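Local atomic coordinates of holo-[acyl-carrier-protein] synthase (PDB entry 5XUM), a protein that is an AcpS-type holo-[acyl-carrier-protein] synthase, a member of the 4'-phosphopantetheinyl transferase superfamily. Residues L10-L24 with R38-E50. Sequence-based numbering, arbitrary orientation.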
# COMPACT_ATOMS: atom_id res chain seq x y z
N LEU A 10 18.64 0.58 -3.22
CA LEU A 10 19.99 0.99 -3.60
C LEU A 10 21.04 0.58 -2.57
O LEU A 10 20.77 0.58 -1.36
CB LEU A 10 20.07 2.50 -3.90
CG LEU A 10 19.52 3.54 -2.93
CD1 LEU A 10 20.50 3.79 -1.79
CD2 LEU A 10 19.25 4.85 -3.66
N GLU A 11 22.22 0.21 -3.06
CA GLU A 11 23.34 -0.14 -2.20
C GLU A 11 23.93 1.15 -1.64
O GLU A 11 24.39 2.01 -2.40
CB GLU A 11 24.39 -0.93 -2.99
CG GLU A 11 25.39 -1.70 -2.12
CD GLU A 11 26.14 -2.78 -2.87
OE1 GLU A 11 26.18 -2.75 -4.12
OE2 GLU A 11 26.71 -3.68 -2.20
N VAL A 12 23.90 1.27 -0.31
CA VAL A 12 24.35 2.48 0.39
C VAL A 12 25.80 2.85 0.03
O VAL A 12 26.08 4.01 -0.29
CB VAL A 12 24.19 2.34 1.92
CG1 VAL A 12 24.89 3.48 2.66
CG2 VAL A 12 22.72 2.28 2.31
N GLU A 13 26.69 1.86 0.07
CA GLU A 13 28.12 2.06 -0.15
C GLU A 13 28.46 2.70 -1.50
O GLU A 13 29.45 3.43 -1.62
CB GLU A 13 28.89 0.74 0.01
CG GLU A 13 30.37 0.91 0.32
CD GLU A 13 31.14 -0.40 0.24
OE1 GLU A 13 31.81 -0.75 1.23
OE2 GLU A 13 31.08 -1.06 -0.82
N ARG A 14 27.64 2.43 -2.51
CA ARG A 14 27.89 2.96 -3.86
C ARG A 14 27.23 4.32 -4.13
O ARG A 14 27.29 4.84 -5.25
CB ARG A 14 27.53 1.93 -4.93
CG ARG A 14 28.56 0.81 -5.05
CD ARG A 14 28.40 0.00 -6.33
NE ARG A 14 27.36 -1.02 -6.23
CZ ARG A 14 26.13 -0.91 -6.74
NH1 ARG A 14 25.26 -1.90 -6.58
NH2 ARG A 14 25.77 0.18 -7.40
N VAL A 15 26.61 4.90 -3.10
CA VAL A 15 26.05 6.25 -3.18
C VAL A 15 27.08 7.26 -2.65
O VAL A 15 27.47 7.19 -1.48
CB VAL A 15 24.72 6.39 -2.39
CG1 VAL A 15 24.20 7.82 -2.45
CG2 VAL A 15 23.68 5.42 -2.91
N PRO A 16 27.52 8.20 -3.51
CA PRO A 16 28.49 9.21 -3.09
C PRO A 16 27.87 10.28 -2.20
O PRO A 16 26.73 10.70 -2.45
CB PRO A 16 28.96 9.84 -4.41
CG PRO A 16 28.48 8.92 -5.49
CD PRO A 16 27.23 8.30 -4.95
N GLU A 17 28.61 10.71 -1.19
CA GLU A 17 28.19 11.76 -0.27
C GLU A 17 28.09 13.12 -0.98
O GLU A 17 27.35 14.00 -0.54
CB GLU A 17 29.16 11.84 0.91
CG GLU A 17 28.59 12.48 2.17
CD GLU A 17 29.55 12.43 3.35
OE1 GLU A 17 29.68 13.45 4.06
OE2 GLU A 17 30.18 11.37 3.58
N LYS A 18 28.83 13.26 -2.08
CA LYS A 18 28.84 14.47 -2.89
C LYS A 18 27.51 14.74 -3.60
O LYS A 18 27.28 15.84 -4.11
CB LYS A 18 29.98 14.42 -3.92
CG LYS A 18 31.38 14.55 -3.33
CD LYS A 18 32.44 14.30 -4.38
CE LYS A 18 33.84 14.39 -3.79
NZ LYS A 18 34.90 14.15 -4.81
N PHE A 19 26.64 13.74 -3.64
CA PHE A 19 25.30 13.86 -4.23
C PHE A 19 24.37 14.74 -3.39
O PHE A 19 23.33 15.20 -3.89
CB PHE A 19 24.67 12.48 -4.44
CG PHE A 19 25.11 11.79 -5.71
CD1 PHE A 19 24.47 10.63 -6.13
CD2 PHE A 19 26.16 12.29 -6.48
CE1 PHE A 19 24.87 9.98 -7.29
CE2 PHE A 19 26.56 11.65 -7.64
CZ PHE A 19 25.91 10.49 -8.05
N ALA A 20 24.74 14.97 -2.13
CA ALA A 20 23.98 15.81 -1.20
C ALA A 20 23.63 17.18 -1.78
O ALA A 20 22.52 17.68 -1.58
CB ALA A 20 24.75 15.98 0.10
N GLU A 21 24.58 17.78 -2.50
CA GLU A 21 24.41 19.11 -3.08
C GLU A 21 23.40 19.13 -4.23
O GLU A 21 22.78 20.16 -4.49
CB GLU A 21 25.77 19.66 -3.54
CG GLU A 21 26.80 19.78 -2.42
CD GLU A 21 28.21 20.07 -2.93
OE1 GLU A 21 28.38 21.03 -3.71
OE2 GLU A 21 29.14 19.33 -2.54
N ARG A 22 23.23 17.99 -4.89
CA ARG A 22 22.34 17.88 -6.05
C ARG A 22 20.90 17.47 -5.71
O ARG A 22 19.96 17.93 -6.35
CB ARG A 22 22.92 16.91 -7.08
CG ARG A 22 24.19 17.40 -7.78
CD ARG A 22 23.90 18.48 -8.81
NE ARG A 22 23.05 17.99 -9.89
CZ ARG A 22 22.55 18.75 -10.87
NH1 ARG A 22 22.81 20.05 -10.90
NH2 ARG A 22 21.80 18.20 -11.81
N ILE A 23 20.75 16.62 -4.70
CA ILE A 23 19.44 16.01 -4.41
C ILE A 23 18.68 16.61 -3.22
O ILE A 23 17.45 16.52 -3.16
CB ILE A 23 19.52 14.47 -4.27
CG1 ILE A 23 20.28 14.07 -3.00
CG2 ILE A 23 20.12 13.85 -5.52
CD1 ILE A 23 19.91 12.70 -2.46
N LEU A 24 19.40 17.21 -2.28
CA LEU A 24 18.79 17.68 -1.03
C LEU A 24 18.23 19.10 -1.12
O LEU A 24 18.84 19.98 -1.71
CB LEU A 24 19.78 17.59 0.13
CG LEU A 24 20.36 16.24 0.57
CD1 LEU A 24 21.20 16.46 1.81
CD2 LEU A 24 19.28 15.19 0.81
N ARG A 38 26.20 9.89 7.64
CA ARG A 38 25.94 10.80 6.53
C ARG A 38 25.62 10.07 5.23
O ARG A 38 24.71 10.47 4.50
CB ARG A 38 27.12 11.76 6.34
CG ARG A 38 27.36 12.68 7.52
CD ARG A 38 28.63 13.50 7.36
NE ARG A 38 28.44 14.67 6.50
CZ ARG A 38 27.93 15.83 6.91
NH1 ARG A 38 27.80 16.84 6.05
NH2 ARG A 38 27.53 16.00 8.17
N ARG A 39 26.37 9.01 4.94
CA ARG A 39 26.20 8.25 3.70
C ARG A 39 24.85 7.54 3.65
O ARG A 39 24.22 7.46 2.60
CB ARG A 39 27.34 7.25 3.52
CG ARG A 39 27.66 6.94 2.07
CD ARG A 39 28.98 6.20 1.95
NE ARG A 39 29.55 6.32 0.61
CZ ARG A 39 30.64 5.69 0.19
NH1 ARG A 39 31.29 4.86 1.00
NH2 ARG A 39 31.07 5.87 -1.05
N GLU A 40 24.42 7.03 4.80
CA GLU A 40 23.10 6.41 4.94
C GLU A 40 21.97 7.40 4.69
O GLU A 40 20.99 7.06 4.03
CB GLU A 40 22.93 5.80 6.32
CG GLU A 40 23.55 4.43 6.49
CD GLU A 40 22.80 3.60 7.51
OE1 GLU A 40 22.39 4.15 8.56
OE2 GLU A 40 22.61 2.39 7.27
N PHE A 41 22.12 8.60 5.24
CA PHE A 41 21.10 9.64 5.11
C PHE A 41 20.86 10.00 3.64
O PHE A 41 19.72 10.08 3.20
CB PHE A 41 21.47 10.89 5.91
CG PHE A 41 20.41 11.96 5.89
CD1 PHE A 41 19.32 11.89 6.75
CD2 PHE A 41 20.50 13.02 5.00
CE1 PHE A 41 18.34 12.88 6.74
CE2 PHE A 41 19.52 14.01 4.97
CZ PHE A 41 18.44 13.94 5.84
N ILE A 42 21.95 10.20 2.91
CA ILE A 42 21.90 10.56 1.50
C ILE A 42 21.29 9.44 0.67
O ILE A 42 20.43 9.68 -0.17
CB ILE A 42 23.31 10.91 0.94
CG1 ILE A 42 23.90 12.12 1.69
CG2 ILE A 42 23.26 11.17 -0.56
CD1 ILE A 42 22.98 13.32 1.77
N ALA A 43 21.74 8.21 0.93
CA ALA A 43 21.21 7.03 0.26
C ALA A 43 19.71 6.89 0.50
O ALA A 43 18.95 6.63 -0.44
CB ALA A 43 21.96 5.79 0.74
N GLY A 44 19.29 7.09 1.75
CA GLY A 44 17.88 7.01 2.12
C GLY A 44 17.00 8.06 1.45
O GLY A 44 15.90 7.75 0.99
N ARG A 45 17.50 9.30 1.39
CA ARG A 45 16.77 10.39 0.75
C ARG A 45 16.68 10.23 -0.77
O ARG A 45 15.67 10.58 -1.37
CB ARG A 45 17.36 11.76 1.12
CG ARG A 45 16.59 12.50 2.21
CD ARG A 45 16.45 11.67 3.47
NE ARG A 45 15.53 12.26 4.43
CZ ARG A 45 15.11 11.65 5.54
NH1 ARG A 45 15.53 10.43 5.84
NH2 ARG A 45 14.27 12.27 6.35
N PHE A 46 17.75 9.70 -1.37
CA PHE A 46 17.74 9.38 -2.79
C PHE A 46 16.68 8.32 -3.09
O PHE A 46 15.91 8.45 -4.05
CB PHE A 46 19.12 8.90 -3.26
CG PHE A 46 19.32 9.02 -4.75
CD1 PHE A 46 18.90 8.02 -5.61
CD2 PHE A 46 19.94 10.15 -5.28
CE1 PHE A 46 19.09 8.14 -6.98
CE2 PHE A 46 20.13 10.27 -6.65
CZ PHE A 46 19.70 9.26 -7.50
N ALA A 47 16.66 7.27 -2.27
CA ALA A 47 15.70 6.17 -2.41
C ALA A 47 14.25 6.64 -2.23
O ALA A 47 13.38 6.24 -2.99
CB ALA A 47 16.03 5.04 -1.45
N LEU A 48 14.01 7.48 -1.23
CA LEU A 48 12.68 8.04 -0.99
C LEU A 48 12.17 8.90 -2.14
O LEU A 48 11.00 8.80 -2.54
CB LEU A 48 12.64 8.83 0.33
CG LEU A 48 12.55 8.00 1.62
CD1 LEU A 48 13.00 8.81 2.83
CD2 LEU A 48 11.13 7.46 1.82
N LYS A 49 13.06 9.73 -2.69
CA LYS A 49 12.73 10.60 -3.83
C LYS A 49 12.43 9.80 -5.09
O LYS A 49 11.48 10.10 -5.81
CB LYS A 49 13.85 11.61 -4.09
CG LYS A 49 13.93 12.72 -3.05
CD LYS A 49 15.28 13.41 -3.12
CE LYS A 49 15.60 14.14 -1.82
NZ LYS A 49 14.95 15.48 -1.77
N GLU A 50 13.25 8.78 -5.35
CA GLU A 50 13.03 7.85 -6.46
C GLU A 50 11.70 7.11 -6.32
O GLU A 50 10.94 7.04 -7.28
CB GLU A 50 14.18 6.84 -6.56
CG GLU A 50 15.44 7.37 -7.23
CD GLU A 50 15.35 7.37 -8.75
OE1 GLU A 50 15.98 6.49 -9.38
OE2 GLU A 50 14.66 8.24 -9.31
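I42 and F46, one turn apart on helix 38-56, present their side chains to the chain that leaves strand 2-11 and runs along one side of the helix into the short helix 20-23. The two branches of I42 part company: CD1 reaches A20 CB and also L24 CD1, each at 3.6 Å, while CG2 turns to V15 CG1. F46 stands between L10 and I23, which each cross its side chain at about a right angle; L10 CD2 comes to 3.7 Å from CD1 of F46, and CG2 of I23 approaches CD2, the other ortho carbon. With its CG lodged between backbone N and carbonyl carbon (chi1 51°), L10 also brings CD1 to 3.5 Å from A43 CB. The small A43 methyl is met as well by V12 CG2 and V15 CG2, consistent with the close approach here, where the CA atoms of V12 and A43 are 5.5 Å apart.

R39 and K49 hold backbone carbonyls near the two ends of the contact. R39, its chain stretched out as far as NE, donates from NE to V15 O (3.1 Å, 147° at the hydrogen), while the carbonyl oxygen of E13 lies over one face of its guanidinium. Nearby, R38 NE forms a salt bridge with E17 OE1 at 3.0 Å; the oxygen lies in the guanidinium plane, yet the nitrogen meets it from above the carboxylate plane. K49 turns at its last torsion (chi4 -82°) to place NZ 3.0 Å from I23 O, and the same ammonium binds V68 O, F65 O and E28, so this buried charge ties several chain segments together. Helix 38-56 also touches strands 90-97 and 100-108 of the antiparallel sheet, consistent with the alpha+beta fold of the 4'-phosphopantetheinyl transferase superfamily.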